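Thiamine-binding periplasmic protein (Escherichia coli, PDB 2QRY) binds thiamine, thiamine phosphate and thiamine diphosphate in the periplasm with high affinity and serves the ThiBPQ ABC transporter in thiamine import. Local coordinates at residues A[63-66]-A[67-70]. Residues are numbered along the deposited sequence; the frame is centred on the assembly and turned at random.
Sequences GVSL and LNRL. With TPS (thiamin phosphate), chain E.
Ser65 and Asn68, one turn apart on helix 63-73, are neighbours with short polar side chains. The first torsion of Asn68 (chi1 80°) sets CG between the backbone N and the carbonyl carbon, which folds the side chain back toward Ser65; its amide is modelled too close to Ser65 CA, so the detail of its placement is doubtful. Small and polar, serine suits a buried spot near Thr163, with which its backbone is hydrogen-bonded.

The helix is held by Arg69 N to Ser65 O (2.8 Å) and Leu70 N to Leu66 O (3.0 Å). The bonding is weaker in the first turn: Val64 O takes weak bonds from the amides of Leu67 and Asn68. Arg69 CB rests 3.4 Å from Ser65 O, and CG anti to the backbone N (chi1 -180°) starts an extended chain that carries the guanidinium away from this turn to a salt bridge with Glu61. Leucines suit the face turned to the sheet: Leu66 and Leu67 pack on Leu85 and Leu70 on Val82, both of strand 81-86, while Leu70 CB also lies 3.5 Å from Leu66 O.

Gly63 has no side chain and probably makes the close approach of the phosphate easier; its N donates to O2 of thiamin phosphate (2.6 Å). Ser164, Trp200 and Ser221 also hydrogen-bond the ligand. A phosphate received at the N-terminal end of a helix, where the dipole probably favours an anion, is a classic anion-binding arrangement, here in the ligand pocket of a periplasmic solute-binding protein.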
loop_
_atom_site.group_PDB
_atom_site.type_symbol
_atom_site.label_atom_id
_atom_site.label_comp_id
_atom_site.label_asym_id
_atom_site.label_seq_id
_atom_site.Cartn_x
_atom_site.Cartn_y
_atom_site.Cartn_z
ATOM N N GLY A 63 2.125 6.656 -2.091
ATOM C CA GLY A 63 3.050 6.032 -1.162
ATOM C C GLY A 63 4.533 6.343 -1.247
ATOM O O GLY A 63 5.097 6.934 -0.327
ATOM N N VAL A 64 5.184 5.932 -2.329
ATOM C CA VAL A 64 6.614 6.178 -2.455
ATOM C C VAL A 64 6.919 7.669 -2.545
ATOM O O VAL A 64 7.901 8.143 -1.969
ATOM C CB VAL A 64 7.203 5.458 -3.684
ATOM C CG1 VAL A 64 8.717 5.712 -3.765
ATOM C CG2 VAL A 64 6.907 3.967 -3.599
ATOM N N SER A 65 6.072 8.409 -3.256
ATOM C CA SER A 65 6.276 9.847 -3.400
ATOM C C SER A 65 6.204 10.599 -2.074
ATOM O O SER A 65 6.842 11.645 -1.916
ATOM C CB SER A 65 5.270 10.443 -4.388
ATOM O OG SER A 65 5.626 10.104 -5.713
ATOM N N LEU A 66 5.433 10.077 -1.122
ATOM C CA LEU A 66 5.335 10.728 0.175
ATOM C C LEU A 66 6.752 10.917 0.728
ATOM O O LEU A 66 7.123 12.010 1.162
ATOM C CB LEU A 66 4.492 9.887 1.144
ATOM C CG LEU A 66 2.961 9.964 1.011
ATOM C CD1 LEU A 66 2.321 8.971 1.964
ATOM C CD2 LEU A 66 2.464 11.378 1.316
ATOM N N LEU A 67 7.551 9.858 0.688
ATOM C CA LEU A 67 8.920 9.935 1.193
ATOM C C LEU A 67 9.785 10.924 0.392
ATOM O O LEU A 67 10.481 11.759 0.974
ATOM C CB LEU A 67 9.589 8.561 1.142
ATOM C CG LEU A 67 10.614 8.157 2.211
ATOM C CD1 LEU A 67 11.606 7.179 1.595
ATOM C CD2 LEU A 67 11.348 9.363 2.765
ATOM N N ASN A 68 9.746 10.835 -0.937
ATOM C CA ASN A 68 10.584 11.718 -1.739
ATOM C C ASN A 68 10.217 13.178 -1.539
ATOM O O ASN A 68 11.085 14.048 -1.542
ATOM C CB ASN A 68 10.555 11.327 -3.232
ATOM C CG ASN A 68 9.323 11.828 -3.966
ATOM O OD1 ASN A 68 9.131 13.034 -4.153
ATOM N ND2 ASN A 68 8.487 10.897 -4.409
ATOM N N ARG A 69 8.935 13.447 -1.327
ATOM C CA ARG A 69 8.507 14.815 -1.111
ATOM C C ARG A 69 8.983 15.318 0.248
ATOM O O ARG A 69 9.449 16.455 0.378
ATOM C CB ARG A 69 6.991 14.925 -1.213
ATOM C CG ARG A 69 6.499 16.333 -0.998
ATOM C CD ARG A 69 5.135 16.527 -1.604
ATOM N NE ARG A 69 4.592 17.848 -1.303
ATOM C CZ ARG A 69 3.505 18.349 -1.873
ATOM N NH1 ARG A 69 2.846 17.637 -2.777
ATOM N NH2 ARG A 69 3.077 19.560 -1.535
ATOM N N LEU A 70 8.882 14.464 1.260
ATOM C CA LEU A 70 9.313 14.837 2.600
ATOM C C LEU A 70 10.822 15.085 2.625
ATOM O O LEU A 70 11.296 15.985 3.311
ATOM C CB LEU A 70 8.958 13.738 3.601
ATOM C CG LEU A 70 9.197 14.129 5.058
ATOM C CD1 LEU A 70 8.152 15.148 5.479
ATOM C CD2 LEU A 70 9.126 12.909 5.945
HETATM C CM2 TPS E . -11.025 -1.437 -3.719
HETATM N N3 TPS E . -5.235 0.463 -1.256
HETATM C C2 TPS E . -5.517 0.975 -2.438
HETATM S S1 TPS E . -4.123 1.907 -2.838
HETATM C C5 TPS E . -3.182 1.571 -1.377
HETATM C C4 TPS E . -4.037 0.751 -0.673
HETATM C CM4 TPS E . -3.635 0.196 0.689
HETATM C C6 TPS E . -1.809 2.110 -1.122
HETATM C C7 TPS E . -1.626 3.020 -2.336
HETATM O O7 TPS E . -0.355 3.655 -2.405
HETATM N N1A TPS E . -8.803 -2.060 -2.867
HETATM C C2A TPS E . -9.791 -1.161 -2.893
HETATM N N3A TPS E . -9.703 -0.025 -2.203
HETATM C C4A TPS E . -8.616 0.261 -1.454
HETATM N N4A TPS E . -8.551 1.450 -0.752
HETATM C C5A TPS E . -7.537 -0.678 -1.403
HETATM C C6A TPS E . -7.686 -1.858 -2.150
HETATM C C7A TPS E . -6.247 -0.441 -0.579
HETATM P P1 TPS E . -0.373 4.566 -3.739
HETATM O O1 TPS E . -0.739 3.683 -4.965
HETATM O O2 TPS E . 1.010 5.309 -3.949
HETATM O O3 TPS E . -1.472 5.638 -3.577
#